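Local coordinates for amino acid ABC transporter, periplasmic amino acid-binding protein (Brucella ovis, PDB 4Z9N) that binds glutathione in its crystal structure and probably serves as the periplasmic solute-binding component of an amino acid ABC transporter, at residues K64-N69 against S79-V84; E72-L77 against L99-A104; G19-G24 against R50-A55; F213-R218 against D226-T231. All coordinates share one frame; numbering follows the deposited sequence. Where two conformers were deposited one is given.

How the contacts relate
Contacts 3 and 4 are buried, contacts 1 and 2 only partly so. Across their segments contacts 2, 3 and 4 are apolar; contact 1 alone adds a water bridge. Glutathione is touched by contacts 1 and 2 and by Phe213 of contact 4, and sodium ions sit beside contacts 2 and 4. Contacts 1 and 3 share a sheet: strands 63-67 and 21-25 are neighbours, and Thr66 OG1 is hydrogen-bonded to Gln22 NE2. Contact 1 also leans on contact 2 through Ala76, next to Leu68 and Val82. Contacts 2 and 4 meet where strands 101-117 and 211-218 pair, with Ala104 N hydrogen-bonded to Leu215 O. Contacts 3 and 4 touch helix to helix, Ala51 against Thr231.

Contact 1. Residues K64-N69 against S79-V84; sequences KFTPLN and SGEVDV. With GSH (glutathione), chain U.
Thr66 meets Val82 and Glu81 with its two branches doing different work. CG2 lies anti to the backbone N of Thr66, which swings the methyl toward the carboxylate of Glu81, 3.5 Å from its OE1. CB sits closest to Val82, 3.6 Å from CG1, the valine branch that stands beside its own backbone N. Thr66 and Val82 cross obliquely, and the hydroxyl rests on this methyl, with OG1 3.7 Å from Val82 CG1. Glu81 reaches across with its chain fully extended (chi2 179°), but the acid and the threonine hydroxyl share no direct bond. A water joins them instead, 2.6 Å from Thr66 OG1 and donating to Glu81 OE1 at 2.7 Å. Thr66 OG1 is also hydrogen-bonded to Gln22 NE2, so the hydroxyl is gripped by the neighbouring strand and the bridging water. Behind Glu81, its backbone N donates to Ser79 OG at 3.2 Å, an ST turn just after helix 73-78. Farther along 64-69, Asn69 CA comes within 3.3 Å of glutathione O31. The chain leaving strand 63-67 thus delivers Leu68 and Asn69 to the glutathione site, past a parallel strand's C-terminal end, as in the alpha/beta lobes of periplasmic binding proteins.

Contact 2. Residues E72-L77 against L99-A104; sequences ERFTAL and LGLDFA. With NA (sodium ion), chain K; GSH (glutathione), chain U.
Leu101 pushes its forked tip into the hollow between Phe74 and Leu77, two bumps one turn apart on helix 73-78. Its CD1 meets Phe74 CD1 and its CD2 meets Leu77 CD2, both at 3.8 Å. Leu99 fills the next place along: its CD1 lies over one face of the Phe74 ring in a CH-pi contact, 4.3 Å from the centroid and 19° off the normal. Arg73 CG lies over the opposite face, toward the rim. Arg73, with Phe74 CZ over one guanidinium face and glutathione OE1 over the other, is positioned by hydrogen bonds to Ala70 O, Thr89 OG1 and Gly140 O and grips the ligand carboxylate through NH1 to O12 (2.9 Å) and NH2 to O11 (3.0 Å). Leu101 O (2.6 Å) and Asp102 OD1 (2.4 Å) bind a sodium ion with Asp96 and Gln219 of the same chain and Asp226 of the second subunit. Helix 73-78 thus presents Arg73 to the ligand carboxylate of a family 3 solute-binding protein, while strand 101-117 carries the intersubunit sodium site.

Contact 3. Residues G19-G24 against R50-A55; sequences GFLQCG and RAVASA
Leu21 packs on Val52 and Ala53 through one methyl, and this apolar contact is all that joins the segments directly. CG stands anti to the backbone N (chi1 174°); together with chi2 69°, this puts CD2 against the helix, 3.6 Å from Val52 CG1 and 3.7 Å from Val52 CB, the two side chains crossing at about a right angle. The same methyl rests against the helix backbone, 3.8 Å from Ala53 N, with Ala53 CB a looser neighbour at 4.4 Å. Consistent with the small alanine there, the CA atoms of Leu21 and Ala53 are 6.1 Å apart. Strands 21-25 and 63-67 are parallel neighbours joined through helix 44-57, a beta-alpha-beta crossover with a small hairpin, 34-42, before the helix; Thr231 of helix 222-240 touches Val52. No hydrogen bond crosses the contact. In the helix, Arg50 O accepts from both Ser54 N and Ser54 OG (2.7 Å), from opposite faces of its carbonyl plane. On the strand, Gln22 N is hydrogen-bonded to Asp83 OD2.

Contact 4. Residues F213-R218 against D226-T231; sequences FGLTVR and DVVRWT. With NA (sodium ion), chain H.
Val228 is the helix residue that meets both Leu215 and Val217. From CB its two methyls part: CG1, anti to the backbone N (chi1 174°), comes to Leu215, 3.7 Å from CB and 4.1 Å from CD1, the side chains crossing at a slant. CG2, beside the backbone N, meets Val217 CG1 at 4.0 Å, the two valines reaching tip to tip. Leu215 and Val217, two apart on strand 211-218, thus present a pair of apolar bumps to one valine, with Thr216 between them pointing away. This seats helix 222-240 on the strand that precedes it, a beta-alpha step in the alpha/beta fold of periplasmic binding proteins; Tyr48 of helix 44-57 also touches Leu215. Asp226 and Arg229 instead make polar contacts. Arg229 NH1 forms a salt bridge with Asp226 OD1 at 2.6 Å; the bond is bent (137°) and meets the carboxylate on its anti side, tilted from its plane. Asp226 OD1 also lies 2.9 Å from a sodium ion shared with Asp96 and Asp102 of the second subunit.

Contact 1. Residues K64-N69 against S79-V84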
loop_
_atom_site.group_PDB
_atom_site.type_symbol
_atom_site.label_atom_id
_atom_site.label_comp_id
_atom_site.label_asym_id
_atom_site.label_seq_id
_atom_site.Cartn_x
_atom_site.Cartn_y
_atom_site.Cartn_z
ATOM N N LYS D 64 -1.666 23.979 -12.434
ATOM C CA LYS D 64 -0.455 24.560 -13.009
ATOM C C LYS D 64 0.717 23.633 -12.722
ATOM O O LYS D 64 0.803 23.033 -11.637
ATOM C CB LYS D 64 -0.176 25.970 -12.463
ATOM C CG LYS D 64 -1.270 26.987 -12.748
ATOM C CD LYS D 64 -0.815 28.390 -12.335
ATOM C CE LYS D 64 -1.947 29.396 -12.407
ATOM N NZ LYS D 64 -1.447 30.779 -12.187
ATOM N N PHE D 65 1.612 23.500 -13.697
ATOM C CA PHE D 65 2.703 22.526 -13.593
ATOM C C PHE D 65 4.066 23.164 -13.374
ATOM O O PHE D 65 4.447 24.096 -14.075
ATOM C CB PHE D 65 2.740 21.653 -14.848
ATOM C CG PHE D 65 1.503 20.829 -15.039
ATOM C CD1 PHE D 65 1.349 19.622 -14.377
ATOM C CD2 PHE D 65 0.472 21.280 -15.859
ATOM C CE1 PHE D 65 0.192 18.865 -14.543
ATOM C CE2 PHE D 65 -0.675 20.532 -16.031
ATOM C CZ PHE D 65 -0.817 19.321 -15.371
ATOM N N THR D 66 4.794 22.634 -12.394
ATOM C CA THR D 66 6.151 23.069 -12.079
ATOM C C THR D 66 7.138 21.960 -12.451
ATOM O O THR D 66 7.265 20.984 -11.719
ATOM C CB THR D 66 6.282 23.411 -10.577
ATOM O OG1 THR D 66 5.374 24.477 -10.248
ATOM C CG2 THR D 66 7.729 23.820 -10.200
ATOM N N PRO D 67 7.824 22.096 -13.601
ATOM C CA PRO D 67 8.824 21.083 -13.957
ATOM C C PRO D 67 9.999 21.115 -12.984
ATOM O O PRO D 67 10.470 22.197 -12.642
ATOM C CB PRO D 67 9.258 21.485 -15.366
ATOM C CG PRO D 67 8.999 22.965 -15.427
ATOM C CD PRO D 67 7.768 23.200 -14.575
ATOM N N LEU D 68 10.432 19.932 -12.545
ATOM C CA LEU D 68 11.473 19.764 -11.536
ATOM C C LEU D 68 12.483 18.664 -11.896
ATOM O O LEU D 68 12.102 17.531 -12.184
ATOM C CB LEU D 68 10.832 19.468 -10.166
ATOM C CG LEU D 68 9.796 20.458 -9.622
ATOM C CD1 LEU D 68 8.936 19.893 -8.500
ATOM C CD2 LEU D 68 10.550 21.683 -9.119
ATOM N N ASN D 69 13.776 18.988 -11.868
ATOM C CA ASN D 69 14.774 17.947 -12.100
ATOM C C ASN D 69 14.946 17.132 -10.820
ATOM O O ASN D 69 14.341 17.443 -9.783
ATOM C CB ASN D 69 16.113 18.535 -12.611
ATOM C CG ASN D 69 16.867 19.348 -11.571
ATOM O OD1 ASN D 69 16.908 19.010 -10.399
ATOM N ND2 ASN D 69 17.489 20.446 -12.023
ATOM N N SER D 79 9.092 23.463 0.423
ATOM C CA SER D 79 9.024 24.913 0.545
ATOM C C SER D 79 7.583 25.398 0.403
ATOM O O SER D 79 7.257 26.534 0.750
ATOM C CB SER D 79 9.903 25.580 -0.508
ATOM O OG SER D 79 9.267 25.532 -1.782
ATOM N N GLY D 80 6.724 24.537 -0.122
ATOM C CA GLY D 80 5.355 24.931 -0.392
ATOM C C GLY D 80 5.138 25.431 -1.808
ATOM O O GLY D 80 4.026 25.827 -2.169
ATOM N N GLU D 81 6.191 25.413 -2.623
ATOM C CA GLU D 81 6.067 25.928 -3.982
ATOM C C GLU D 81 5.092 25.051 -4.774
ATOM O O GLU D 81 4.330 25.564 -5.594
ATOM C CB GLU D 81 7.422 25.996 -4.688
ATOM C CG GLU D 81 7.317 26.239 -6.201
ATOM C CD GLU D 81 8.665 26.325 -6.904
ATOM O OE1 GLU D 81 8.672 26.535 -8.141
ATOM O OE2 GLU D 81 9.706 26.181 -6.224
ATOM N N VAL D 82 5.113 23.740 -4.525
ATOM C CA VAL D 82 4.095 22.858 -5.099
ATOM C C VAL D 82 3.294 22.212 -3.980
ATOM O O VAL D 82 3.789 22.031 -2.863
ATOM C CB VAL D 82 4.692 21.769 -6.044
ATOM C CG1 VAL D 82 5.443 22.421 -7.202
ATOM C CG2 VAL D 82 5.588 20.781 -5.279
ATOM N N ASP D 83 2.055 21.863 -4.304
ATOM C CA ASP D 83 1.119 21.266 -3.359
ATOM C C ASP D 83 1.278 19.744 -3.290
ATOM O O ASP D 83 0.952 19.128 -2.278
ATOM C CB ASP D 83 -0.320 21.618 -3.759
ATOM C CG ASP D 83 -0.547 23.118 -3.858
ATOM O OD1 ASP D 83 -0.171 23.848 -2.917
ATOM O OD2 ASP D 83 -1.093 23.570 -4.885
ATOM N N VAL D 84 1.763 19.150 -4.376
ATOM C CA VAL D 84 1.930 17.700 -4.489
ATOM C C VAL D 84 3.027 17.426 -5.516
ATOM O O VAL D 84 3.243 18.219 -6.439
ATOM C CB VAL D 84 0.593 16.992 -4.888
ATOM C CG1 VAL D 84 0.109 17.464 -6.256
ATOM C CG2 VAL D 84 0.718 15.451 -4.837
HETATM N N1 GSH U . 12.596 6.828 -9.357
HETATM C CA1 GSH U . 13.977 7.288 -9.201
HETATM C C1 GSH U . 14.046 8.208 -7.985
HETATM O O11 GSH U . 15.174 8.604 -7.579
HETATM O O12 GSH U . 12.994 8.582 -7.395
HETATM C CB1 GSH U . 14.465 8.076 -10.428
HETATM C CG1 GSH U . 13.552 9.301 -10.629
HETATM C CD1 GSH U . 14.181 10.215 -11.676
HETATM O OE1 GSH U . 14.426 11.359 -11.446
HETATM N N2 GSH U . 14.465 9.656 -12.976
HETATM C CA2 GSH U . 15.086 10.522 -13.961
HETATM C C2 GSH U . 14.193 11.716 -14.331
HETATM O O2 GSH U . 13.021 11.752 -14.131
HETATM C CB2 GSH U . 15.550 9.708 -15.174
HETATM S SG2 GSH U . 14.160 9.093 -16.165
HETATM N N3 GSH U . 14.859 12.863 -14.909
HETATM C CA3 GSH U . 14.096 14.025 -15.275
HETATM C C3 GSH U . 14.752 15.253 -14.645
HETATM O O31 GSH U . 14.390 16.396 -15.031
HETATM O O32 GSH U . 15.632 15.127 -13.738
HETATM O O HOH W 1 6.392 26.757 -9.585
#

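Contact 2. Residues E72-L77 against L99-A104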
loop_
_atom_site.group_PDB
_atom_site.type_symbol
_atom_site.label_atom_id
_atom_site.label_comp_id
_atom_site.label_asym_id
_atom_site.label_seq_id
_atom_site.Cartn_x
_atom_site.Cartn_y
_atom_site.Cartn_z
ATOM N N GLU D 72 15.881 19.100 -7.504
ATOM C CA GLU D 72 15.129 20.200 -6.915
ATOM C C GLU D 72 13.718 19.775 -6.501
ATOM O O GLU D 72 12.993 20.546 -5.880
ATOM C CB GLU D 72 15.070 21.372 -7.895
ATOM C CG GLU D 72 14.340 21.045 -9.166
ATOM C CD GLU D 72 14.681 21.993 -10.310
ATOM O OE1 GLU D 72 15.332 23.030 -10.075
ATOM O OE2 GLU D 72 14.288 21.692 -11.452
ATOM N N ARG D 73 13.334 18.546 -6.825
ATOM C CA ARG D 73 11.940 18.126 -6.631
ATOM C C ARG D 73 11.493 18.124 -5.162
ATOM O O ARG D 73 10.368 18.528 -4.851
ATOM C CB ARG D 73 11.712 16.737 -7.246
ATOM C CG ARG D 73 12.706 15.664 -6.760
ATOM C CD ARG D 73 12.494 14.306 -7.441
ATOM N NE ARG D 73 13.718 13.500 -7.349
ATOM C CZ ARG D 73 13.780 12.173 -7.457
ATOM N NH1 ARG D 73 12.676 11.445 -7.625
ATOM N NH2 ARG D 73 14.960 11.569 -7.375
ATOM N N PHE D 74 12.348 17.677 -4.244
ATOM C CA PHE D 74 11.888 17.597 -2.854
ATOM C C PHE D 74 11.822 19.000 -2.218
ATOM O O PHE D 74 10.905 19.290 -1.449
ATOM C CB PHE D 74 12.782 16.646 -2.044
ATOM C CG PHE D 74 12.797 15.253 -2.589
ATOM C CD1 PHE D 74 11.638 14.489 -2.592
ATOM C CD2 PHE D 74 13.953 14.740 -3.174
ATOM C CE1 PHE D 74 11.626 13.202 -3.121
ATOM C CE2 PHE D 74 13.968 13.462 -3.707
ATOM C CZ PHE D 74 12.802 12.683 -3.688
ATOM N N THR D 75 12.785 19.854 -2.562
ATOM C CA THR D 75 12.838 21.212 -2.030
ATOM C C THR D 75 11.574 21.979 -2.414
ATOM O O THR D 75 10.987 22.686 -1.594
ATOM C CB THR D 75 14.075 21.974 -2.542
ATOM O OG1 THR D 75 15.258 21.232 -2.220
ATOM C CG2 THR D 75 14.154 23.352 -1.904
ATOM N N ALA D 76 11.158 21.805 -3.666
ATOM C CA ALA D 76 9.972 22.473 -4.198
ATOM C C ALA D 76 8.727 22.098 -3.396
ATOM O O ALA D 76 7.855 22.929 -3.181
ATOM C CB ALA D 76 9.772 22.124 -5.672
ATOM N N LEU D 77 8.645 20.846 -2.951
ATOM C CA LEU D 77 7.497 20.418 -2.159
ATOM C C LEU D 77 7.633 20.896 -0.707
ATOM O O LEU D 77 6.668 21.380 -0.113
ATOM C CB LEU D 77 7.341 18.897 -2.217
ATOM C CG LEU D 77 6.173 18.246 -1.463
ATOM C CD1 LEU D 77 4.820 18.767 -1.951
ATOM C CD2 LEU D 77 6.233 16.725 -1.597
ATOM N N LEU D 99 12.737 13.920 5.433
ATOM C CA LEU D 99 12.456 15.086 4.586
ATOM C C LEU D 99 11.194 15.854 4.977
ATOM O O LEU D 99 10.873 16.868 4.358
ATOM C CB LEU D 99 12.347 14.645 3.122
ATOM C CG LEU D 99 13.595 14.006 2.512
ATOM C CD1 LEU D 99 13.303 13.575 1.080
ATOM C CD2 LEU D 99 14.775 14.977 2.559
ATOM N N GLY D 100 10.485 15.385 6.003
ATOM C CA GLY D 100 9.223 15.995 6.377
ATOM C C GLY D 100 8.136 15.717 5.347
ATOM O O GLY D 100 7.199 16.517 5.180
ATOM N N LEU D 101 8.261 14.584 4.668
ATOM C CA LEU D 101 7.318 14.209 3.614
ATOM C C LEU D 101 6.595 12.897 3.927
ATOM O O LEU D 101 7.091 12.056 4.682
ATOM C CB LEU D 101 8.037 14.089 2.266
ATOM C CG LEU D 101 8.815 15.321 1.773
ATOM C CD1 LEU D 101 9.429 15.045 0.404
ATOM C CD2 LEU D 101 7.941 16.589 1.747
ATOM N N ASP D 102 5.417 12.739 3.334
ATOM C CA ASP D 102 4.665 11.485 3.402
ATOM C C ASP D 102 4.289 11.058 1.981
ATOM O O ASP D 102 4.410 11.826 1.019
ATOM C CB ASP D 102 3.383 11.637 4.236
ATOM C CG ASP D 102 3.611 11.492 5.733
ATOM O OD1 ASP D 102 4.540 10.780 6.158
ATOM O OD2 ASP D 102 2.835 12.105 6.490
ATOM N N PHE D 103 3.787 9.841 1.860
ATOM C CA PHE D 103 3.387 9.303 0.562
ATOM C C PHE D 103 1.953 8.830 0.666
ATOM O O PHE D 103 1.605 8.106 1.598
ATOM C CB PHE D 103 4.323 8.168 0.140
ATOM C CG PHE D 103 5.736 8.619 -0.077
ATOM C CD1 PHE D 103 6.630 8.712 0.991
ATOM C CD2 PHE D 103 6.170 8.979 -1.343
ATOM C CE1 PHE D 103 7.931 9.160 0.781
ATOM C CE2 PHE D 103 7.467 9.418 -1.546
ATOM C CZ PHE D 103 8.336 9.514 -0.498
ATOM N N ALA D 104 1.124 9.249 -0.281
ATOM C CA ALA D 104 -0.307 9.003 -0.188
ATOM C C ALA D 104 -0.708 7.717 -0.914
ATOM O O ALA D 104 -1.847 7.266 -0.809
ATOM C CB ALA D 104 -1.070 10.183 -0.736
HETATM NA NA NA K . 6.810 10.324 6.559
HETATM N N1 GSH U . 12.596 6.828 -9.357
HETATM C CA1 GSH U . 13.977 7.288 -9.201
HETATM C C1 GSH U . 14.046 8.208 -7.985
HETATM O O11 GSH U . 15.174 8.604 -7.579
HETATM O O12 GSH U . 12.994 8.582 -7.395
HETATM C CB1 GSH U . 14.465 8.076 -10.428
HETATM C CG1 GSH U . 13.552 9.301 -10.629
HETATM C CD1 GSH U . 14.181 10.215 -11.676
HETATM O OE1 GSH U . 14.426 11.359 -11.446
HETATM N N2 GSH U . 14.465 9.656 -12.976
HETATM C CA2 GSH U . 15.086 10.522 -13.961
HETATM C C2 GSH U . 14.193 11.716 -14.331
HETATM O O2 GSH U . 13.021 11.752 -14.131
HETATM C CB2 GSH U . 15.550 9.708 -15.174
HETATM S SG2 GSH U . 14.160 9.093 -16.165
HETATM N N3 GSH U . 14.859 12.863 -14.909
HETATM C CA3 GSH U . 14.096 14.025 -15.275
HETATM C C3 GSH U . 14.752 15.253 -14.645
HETATM O O31 GSH U . 14.390 16.396 -15.031
HETATM O O32 GSH U . 15.632 15.127 -13.738
#

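Contact 3. Residues G19-G24 against R50-A55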
loop_
_atom_site.group_PDB
_atom_site.type_symbol
_atom_site.label_atom_id
_atom_site.label_comp_id
_atom_site.label_asym_id
_atom_site.label_seq_id
_atom_site.Cartn_x
_atom_site.Cartn_y
_atom_site.Cartn_z
ATOM N N GLY D 19 -7.653 28.605 -6.435
ATOM C CA GLY D 19 -8.496 28.204 -7.552
ATOM C C GLY D 19 -7.885 27.231 -8.542
ATOM O O GLY D 19 -8.422 26.999 -9.625
ATOM N N PHE D 20 -6.753 26.654 -8.168
ATOM C CA PHE D 20 -6.094 25.660 -9.000
ATOM C C PHE D 20 -5.133 24.866 -8.134
ATOM O O PHE D 20 -4.833 25.259 -7.003
ATOM C CB PHE D 20 -5.346 26.325 -10.160
ATOM C CG PHE D 20 -4.238 27.230 -9.715
ATOM C CD1 PHE D 20 -2.957 26.738 -9.525
ATOM C CD2 PHE D 20 -4.473 28.573 -9.489
ATOM C CE1 PHE D 20 -1.935 27.563 -9.107
ATOM C CE2 PHE D 20 -3.445 29.412 -9.073
ATOM C CZ PHE D 20 -2.180 28.907 -8.886
ATOM N N LEU D 21 -4.626 23.772 -8.688
ATOM C CA LEU D 21 -3.662 22.915 -8.014
ATOM C C LEU D 21 -2.258 23.146 -8.593
ATOM O O LEU D 21 -2.088 23.160 -9.810
ATOM C CB LEU D 21 -4.100 21.456 -8.172
ATOM C CG LEU D 21 -3.206 20.319 -7.671
ATOM C CD1 LEU D 21 -3.145 20.295 -6.153
ATOM C CD2 LEU D 21 -3.713 18.980 -8.195
ATOM N N GLN D 22 -1.261 23.357 -7.738
ATOM C CA GLN D 22 0.116 23.522 -8.215
ATOM C C GLN D 22 0.859 22.193 -8.068
ATOM O O GLN D 22 1.048 21.729 -6.953
ATOM C CB GLN D 22 0.835 24.622 -7.426
ATOM C CG GLN D 22 2.180 25.092 -7.997
ATOM C CD GLN D 22 2.035 25.912 -9.270
ATOM O OE1 GLN D 22 1.220 26.839 -9.338
ATOM N NE2 GLN D 22 2.857 25.609 -10.267
ATOM N N CYS D 23 1.292 21.594 -9.179
ATOM C CA CYS D 23 1.917 20.257 -9.139
ATOM C C CYS D 23 3.379 20.206 -9.567
ATOM O O CYS D 23 3.762 20.789 -10.590
ATOM C CB CYS D 23 1.139 19.301 -10.037
ATOM S SG CYS D 23 -0.566 19.067 -9.544
ATOM N N GLY D 24 4.196 19.489 -8.804
ATOM C CA GLY D 24 5.554 19.223 -9.240
ATOM C C GLY D 24 5.611 18.018 -10.170
ATOM O O GLY D 24 5.193 16.916 -9.790
ATOM N N ARG D 50 -4.106 15.840 -12.808
ATOM C CA ARG D 50 -5.400 16.291 -13.288
ATOM C C ARG D 50 -6.530 15.577 -12.553
ATOM O O ARG D 50 -7.628 16.123 -12.421
ATOM C CB ARG D 50 -5.533 16.076 -14.796
ATOM C CG ARG D 50 -4.478 16.806 -15.635
ATOM C CD ARG D 50 -4.957 16.958 -17.082
ATOM N NE ARG D 50 -3.919 17.525 -17.932
ATOM C CZ ARG D 50 -3.667 18.827 -18.041
ATOM N NH1 ARG D 50 -4.376 19.713 -17.357
ATOM N NH2 ARG D 50 -2.690 19.243 -18.834
ATOM N N ALA D 51 -6.272 14.357 -12.094
ATOM C CA ALA D 51 -7.287 13.621 -11.332
ATOM C C ALA D 51 -7.581 14.322 -10.001
ATOM O O ALA D 51 -8.740 14.433 -9.583
ATOM C CB ALA D 51 -6.845 12.153 -11.085
ATOM N N VAL D 52 -6.534 14.799 -9.341
ATOM C CA VAL D 52 -6.701 15.526 -8.093
ATOM C C VAL D 52 -7.421 16.841 -8.358
ATOM O O VAL D 52 -8.327 17.217 -7.616
ATOM C CB VAL D 52 -5.351 15.749 -7.408
ATOM C CG1 VAL D 52 -5.506 16.600 -6.164
ATOM C CG2 VAL D 52 -4.734 14.396 -7.058
ATOM N N ALA D 53 -7.036 17.528 -9.429
ATOM C CA ALA D 53 -7.717 18.757 -9.791
ATOM C C ALA D 53 -9.197 18.500 -10.082
ATOM O O ALA D 53 -10.056 19.328 -9.742
ATOM C CB ALA D 53 -7.036 19.409 -10.988
ATOM N N SER D 54 -9.503 17.364 -10.702
ATOM C CA SER D 54 -10.906 17.058 -11.007
ATOM C C SER D 54 -11.688 16.765 -9.733
ATOM O O SER D 54 -12.812 17.218 -9.568
ATOM C CB SER D 54 -11.023 15.880 -11.976
ATOM O OG SER D 54 -10.200 16.049 -13.114
ATOM N N ALA D 55 -11.075 16.012 -8.826
ATOM C CA ALA D 55 -11.679 15.740 -7.523
ATOM C C ALA D 55 -12.104 17.007 -6.791
ATOM O O ALA D 55 -13.121 17.031 -6.096
ATOM C CB ALA D 55 -10.699 14.943 -6.652
#

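Contact 4. Residues F213-R218 against D226-T231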
loop_
_atom_site.group_PDB
_atom_site.type_symbol
_atom_site.label_atom_id
_atom_site.label_comp_id
_atom_site.label_asym_id
_atom_site.label_seq_id
_atom_site.Cartn_x
_atom_site.Cartn_y
_atom_site.Cartn_z
ATOM N N PHE D 213 6.696 4.170 -7.329
ATOM C CA PHE D 213 6.498 5.612 -7.556
ATOM C C PHE D 213 5.409 6.101 -6.610
ATOM O O PHE D 213 4.301 5.555 -6.624
ATOM C CB PHE D 213 6.082 5.904 -9.005
ATOM C CG PHE D 213 7.141 5.589 -10.032
ATOM C CD1 PHE D 213 8.401 5.137 -9.646
ATOM C CD2 PHE D 213 6.876 5.763 -11.387
ATOM C CE1 PHE D 213 9.384 4.839 -10.604
ATOM C CE2 PHE D 213 7.844 5.463 -12.362
ATOM C CZ PHE D 213 9.113 5.019 -11.958
ATOM N N GLY D 214 5.710 7.118 -5.807
ATOM C CA GLY D 214 4.789 7.560 -4.766
ATOM C C GLY D 214 4.188 8.931 -4.970
ATOM O O GLY D 214 4.812 9.814 -5.533
ATOM N N LEU D 215 2.931 9.075 -4.556
ATOM C CA LEU D 215 2.247 10.356 -4.546
ATOM C C LEU D 215 2.713 11.118 -3.321
ATOM O O LEU D 215 2.354 10.772 -2.195
ATOM C CB LEU D 215 0.734 10.137 -4.526
ATOM C CG LEU D 215 0.275 9.225 -5.670
ATOM C CD1 LEU D 215 -1.195 8.920 -5.538
ATOM C CD2 LEU D 215 0.581 9.847 -7.030
ATOM N N THR D 216 3.528 12.145 -3.533
ATOM C CA THR D 216 4.347 12.669 -2.443
ATOM C C THR D 216 3.792 13.990 -1.923
ATOM O O THR D 216 3.519 14.882 -2.706
ATOM C CB THR D 216 5.795 12.833 -2.926
ATOM O OG1 THR D 216 6.205 11.599 -3.536
ATOM C CG2 THR D 216 6.735 13.165 -1.765
ATOM N N VAL D 217 3.576 14.083 -0.612
ATOM C CA VAL D 217 3.035 15.289 0.018
ATOM C C VAL D 217 3.869 15.639 1.249
ATOM O O VAL D 217 4.684 14.836 1.710
ATOM C CB VAL D 217 1.547 15.131 0.425
ATOM C CG1 VAL D 217 0.632 14.993 -0.803
ATOM C CG2 VAL D 217 1.370 13.940 1.368
ATOM N N ARG D 218 3.651 16.833 1.786
ATOM C CA ARG D 218 4.282 17.218 3.048
ATOM C C ARG D 218 3.620 16.469 4.206
ATOM O O ARG D 218 2.424 16.207 4.170
ATOM C CB ARG D 218 4.182 18.734 3.268
ATOM C CG ARG D 218 4.994 19.549 2.278
ATOM C CD ARG D 218 4.886 21.046 2.556
ATOM N NE ARG D 218 3.540 21.556 2.341
ATOM C CZ ARG D 218 3.066 21.943 1.162
ATOM N NH1 ARG D 218 3.825 21.868 0.077
ATOM N NH2 ARG D 218 1.823 22.386 1.063
ATOM N N ASP D 226 -5.187 12.731 2.669
ATOM C CA ASP D 226 -6.408 11.952 2.405
ATOM C C ASP D 226 -6.966 12.228 1.005
ATOM O O ASP D 226 -7.404 11.306 0.312
ATOM C CB ASP D 226 -7.484 12.239 3.463
ATOM C CG ASP D 226 -7.153 11.645 4.842
ATOM O OD1 ASP D 226 -6.141 10.937 4.985
ATOM O OD2 ASP D 226 -7.907 11.916 5.797
ATOM N N VAL D 227 -6.956 13.492 0.588
ATOM C CA VAL D 227 -7.486 13.857 -0.738
ATOM C C VAL D 227 -6.668 13.191 -1.842
ATOM O O VAL D 227 -7.212 12.654 -2.815
ATOM C CB VAL D 227 -7.503 15.402 -0.945
ATOM C CG1 VAL D 227 -7.777 15.738 -2.409
ATOM C CG2 VAL D 227 -8.522 16.069 -0.025
ATOM N N VAL D 228 -5.349 13.208 -1.686
ATOM C CA VAL D 228 -4.481 12.645 -2.718
ATOM C C VAL D 228 -4.604 11.134 -2.701
ATOM O O VAL D 228 -4.752 10.507 -3.746
ATOM C CB VAL D 228 -3.028 13.087 -2.529
ATOM C CG1 VAL D 228 -2.104 12.367 -3.529
ATOM C CG2 VAL D 228 -2.914 14.629 -2.672
ATOM N N ARG D 229 -4.565 10.559 -1.505
ATOM C CA ARG D 229 -4.706 9.112 -1.336
ATOM C C ARG D 229 -6.003 8.579 -1.933
ATOM O O ARG D 229 -6.047 7.537 -2.606
ATOM C CB ARG D 229 -4.669 8.742 0.146
ATOM C CG ARG D 229 -4.919 7.248 0.386
ATOM C CD ARG D 229 -4.763 6.862 1.859
ATOM N NE ARG D 229 -3.622 7.530 2.463
ATOM C CZ ARG D 229 -3.706 8.517 3.350
ATOM N NH1 ARG D 229 -4.883 8.931 3.798
ATOM N NH2 ARG D 229 -2.601 9.076 3.807
ATOM N N TRP D 230 -7.084 9.286 -1.668
ATOM C CA TRP D 230 -8.361 8.739 -2.044
ATOM C C TRP D 230 -8.727 9.072 -3.488
ATOM O O TRP D 230 -9.540 8.369 -4.073
ATOM C CB TRP D 230 -9.413 9.173 -1.028
ATOM C CG TRP D 230 -9.252 8.281 0.133
ATOM C CD1 TRP D 230 -8.630 8.561 1.318
ATOM C CD2 TRP D 230 -9.606 6.892 0.184
ATOM N NE1 TRP D 230 -8.612 7.444 2.117
ATOM C CE2 TRP D 230 -9.212 6.407 1.450
ATOM C CE3 TRP D 230 -10.251 6.022 -0.705
ATOM C CZ2 TRP D 230 -9.424 5.081 1.844
ATOM C CZ3 TRP D 230 -10.473 4.709 -0.311
ATOM C CH2 TRP D 230 -10.058 4.249 0.955
ATOM N N THR D 231 -8.071 10.069 -4.083
ATOM C CA THR D 231 -8.111 10.215 -5.541
ATOM C C THR D 231 -7.534 8.947 -6.194
ATOM O O THR D 231 -8.165 8.343 -7.064
ATOM C CB THR D 231 -7.331 11.454 -6.021
ATOM O OG1 THR D 231 -7.984 12.631 -5.541
ATOM C CG2 THR D 231 -7.266 11.500 -7.550
HETATM NA NA NA H . -6.444 9.852 7.676
#